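Local coordinates for protein orotidine 5'-phosphate decarboxylase (Sulfolobus solfataricus, PDB 4DBD) that probably catalyses the decarboxylation of orotidine 5'-monophosphate to uridine 5'-monophosphate, the last step of de novo UMP synthesis, as a homodimeric TIM-barrel enzyme, at residues D11-Y16 with V36-V41. Numbering follows the deposited sequence.
Sequences DKPLSY and VLDLGV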
ATOM      1  N   ASP A  11      12.465   2.219   8.790  1.00 21.14           N
ATOM      2  CA  ASP A  11      11.095   2.036   9.250  1.00 19.52           C
ATOM      3  C   ASP A  11      10.970   2.438  10.721  1.00 29.68           C
ATOM      4  O   ASP A  11       9.886   2.386  11.306  1.00 33.75           O
ATOM      5  CB  ASP A  11      10.680   0.574   9.052  1.00 21.66           C
ATOM      6  CG  ASP A  11      10.640   0.178   7.593  1.00 19.73           C
ATOM      7  OD1 ASP A  11      10.067   0.947   6.780  1.00 20.80           O
ATOM      8  OD2 ASP A  11      11.186  -0.897   7.255  1.00 23.02           O
ATOM      9  N   LYS A  12      12.101   2.822  11.313  1.00 25.59           N
ATOM     10  CA  LYS A  12      12.128   3.513  12.596  1.00 22.47           C
ATOM     11  C   LYS A  12      13.053   4.707  12.446  1.00 24.85           C
ATOM     12  O   LYS A  12      14.026   4.644  11.690  1.00 27.16           O
ATOM     13  CB  LYS A  12      12.667   2.602  13.698  1.00 27.37           C
ATOM     14  CG  LYS A  12      11.645   1.682  14.334  1.00 25.68           C
ATOM     15  CD  LYS A  12      12.304   0.952  15.494  1.00 28.88           C
ATOM     16  CE  LYS A  12      11.326   0.105  16.283  1.00 36.84           C
ATOM     17  NZ  LYS A  12      12.062  -0.626  17.358  1.00 35.37           N
ATOM     18  N   PRO A  13      12.762   5.800  13.171  1.00 26.72           N
ATOM     19  CA  PRO A  13      13.577   7.016  13.118  1.00 25.85           C
ATOM     20  C   PRO A  13      15.042   6.788  13.494  1.00 27.86           C
ATOM     21  O   PRO A  13      15.330   6.115  14.488  1.00 27.06           O
ATOM     22  CB  PRO A  13      12.910   7.918  14.162  1.00 24.63           C
ATOM     23  CG  PRO A  13      11.482   7.466  14.184  1.00 24.92           C
ATOM     24  CD  PRO A  13      11.551   5.978  13.993  1.00 30.01           C
ATOM     25  N   LEU A  14      15.947   7.324  12.680  1.00 27.02           N
ATOM     26  CA  LEU A  14      17.351   7.466  13.054  1.00 27.67           C
ATOM     27  C   LEU A  14      17.700   8.957  13.030  1.00 22.92           C
ATOM     28  O   LEU A  14      17.118   9.722  12.265  1.00 24.75           O
ATOM     29  CB  LEU A  14      18.263   6.694  12.099  1.00 23.05           C
ATOM     30  CG  LEU A  14      18.331   5.178  12.281  1.00 22.26           C
ATOM     31  CD1 LEU A  14      19.455   4.585  11.447  1.00 24.21           C
ATOM     32  CD2 LEU A  14      18.535   4.830  13.746  1.00 21.03           C
ATOM     33  N   SER A  15      18.654   9.373  13.858  1.00 27.00           N
ATOM     34  CA  SER A  15      18.975  10.796  13.955  1.00 30.42           C
ATOM     35  C   SER A  15      19.670  11.290  12.692  1.00 28.68           C
ATOM     36  O   SER A  15      20.267  10.510  11.953  1.00 28.93           O
ATOM     37  CB  SER A  15      19.877  11.070  15.154  1.00 27.22           C
ATOM     38  OG  SER A  15      21.233  10.882  14.790  1.00 38.91           O
ATOM     39  N   TYR A  16      19.614  12.599  12.465  1.00 30.73           N
ATOM     40  CA  TYR A  16      20.239  13.180  11.292  1.00 31.54           C
ATOM     41  C   TYR A  16      21.741  12.939  11.284  1.00 20.23           C
ATOM     42  O   TYR A  16      22.325  12.686  10.236  1.00 30.47           O
ATOM     43  CB  TYR A  16      19.944  14.679  11.211  1.00 28.65           C
ATOM     44  CG  TYR A  16      20.373  15.308   9.904  1.00 35.19           C
ATOM     45  CD1 TYR A  16      19.543  15.272   8.794  1.00 32.13           C
ATOM     46  CD2 TYR A  16      21.608  15.939   9.782  1.00 40.55           C
ATOM     47  CE1 TYR A  16      19.928  15.845   7.590  1.00 36.38           C
ATOM     48  CE2 TYR A  16      22.003  16.519   8.590  1.00 40.27           C
ATOM     49  CZ  TYR A  16      21.161  16.467   7.495  1.00 46.38           C
ATOM     50  OH  TYR A  16      21.551  17.038   6.301  1.00 40.07           O
ATOM     51  N   VAL A  36       6.976   7.654   8.218  1.00 16.68           N
ATOM     52  CA  VAL A  36       6.158   8.823   7.925  1.00 19.64           C
ATOM     53  C   VAL A  36       5.026   8.989   8.944  1.00 26.45           C
ATOM     54  O   VAL A  36       4.702  10.104   9.330  1.00 29.78           O
ATOM     55  CB  VAL A  36       5.620   8.775   6.488  1.00 17.60           C
ATOM     56  CG1 VAL A  36       4.686   9.948   6.219  1.00 23.28           C
ATOM     57  CG2 VAL A  36       6.780   8.783   5.496  1.00 16.10           C
ATOM     58  N   LEU A  37       4.445   7.885   9.409  1.00 23.30           N
ATOM     59  CA  LEU A  37       3.422   7.970  10.458  1.00 28.64           C
ATOM     60  C   LEU A  37       3.998   8.247  11.865  1.00 33.28           C
ATOM     61  O   LEU A  37       3.306   8.788  12.728  1.00 37.85           O
ATOM     62  CB  LEU A  37       2.546   6.712  10.478  1.00 19.67           C
ATOM     63  CG  LEU A  37       1.821   6.365   9.175  1.00 16.71           C
ATOM     64  CD1 LEU A  37       1.096   5.042   9.315  1.00 21.92           C
ATOM     65  CD2 LEU A  37       0.842   7.463   8.752  1.00 24.77           C
ATOM     66  N   ASP A  38       5.249   7.866  12.102  1.00 27.16           N
ATOM     67  CA  ASP A  38       5.881   8.127  13.398  1.00 24.68           C
ATOM     68  C   ASP A  38       6.307   9.592  13.482  1.00 40.25           C
ATOM     69  O   ASP A  38       5.854  10.327  14.361  1.00 46.22           O
ATOM     70  CB  ASP A  38       7.089   7.211  13.623  1.00 25.05           C
ATOM     71  CG  ASP A  38       6.700   5.826  14.125  1.00 51.59           C
ATOM     72  OD1 ASP A  38       5.639   5.699  14.782  1.00 53.61           O
ATOM     73  OD2 ASP A  38       7.467   4.862  13.870  1.00 47.36           O
ATOM     74  N   LEU A  39       7.162  10.015  12.556  1.00 31.97           N
ATOM     75  CA  LEU A  39       7.701  11.373  12.558  1.00 32.06           C
ATOM     76  C   LEU A  39       6.712  12.388  12.016  1.00 38.01           C
ATOM     77  O   LEU A  39       6.767  13.574  12.362  1.00 36.71           O
ATOM     78  CB  LEU A  39       8.972  11.446  11.706  1.00 30.80           C
ATOM     79  CG  LEU A  39      10.174  10.619  12.142  1.00 28.89           C
ATOM     80  CD1 LEU A  39      11.380  11.002  11.298  1.00 28.44           C
ATOM     81  CD2 LEU A  39      10.461  10.836  13.625  1.00 31.82           C
ATOM     82  N   GLY A  40       5.813  11.927  11.154  1.00 35.71           N
ATOM     83  CA  GLY A  40       4.969  12.835  10.401  1.00 28.70           C
ATOM     84  C   GLY A  40       5.655  13.266   9.121  1.00 22.49           C
ATOM     85  O   GLY A  40       6.861  13.084   8.965  1.00 27.33           O
ATOM     86  N   VAL A  41       4.887  13.844   8.203  1.00 23.89           N
ATOM     87  CA  VAL A  41       5.368  14.158   6.861  1.00 30.12           C
ATOM     88  C   VAL A  41       6.434  15.249   6.847  1.00 35.69           C
ATOM     89  O   VAL A  41       7.458  15.115   6.172  1.00 32.16           O
ATOM     90  CB  VAL A  41       4.208  14.617   5.955  1.00 39.31           C
ATOM     91  CG1 VAL A  41       4.575  14.436   4.480  1.00 40.42           C
ATOM     92  CG2 VAL A  41       2.931  13.856   6.302  1.00 35.64           C
TER
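P13 and L39 make the apolar part of this contact: CD2 of L39 reaches the proline ring, 3.6 Å from P13 CG and 3.8 Å from P13 CB, ring and leucine branch passing alongside one another and pointing opposite ways. L39 is carried there by a chi1 of -63°, which puts CG opposite its own carbonyl carbon. The ring restrains P13 phi and offers a compact apolar surface, while a branched leucine can meet it and still touch T44 and L47 of the next helix.

The carboxylate of D38 approaches loosely, OD2 lying 4.2 Å from the ring edge at P13 CD. Two acceptors face each other where OD2 comes 4.3 Å from D11 O, an approach that bonds nothing; the charge is met by R75 of the second subunit, salt-bridged through OD1.

Helix caps set the two backbones. G40, after helix 33-39 and at the N-cap of helix 41-48, has phi 87° and psi 165°, where a CB would jam against L39 O; S15 caps helix 16-22 through OG to V18 N.

This is the first beta-alpha loop of a TIM barrel, beginning with the predicted substrate-binding D11, packed against the helix after the second strand, beside the dimer interface.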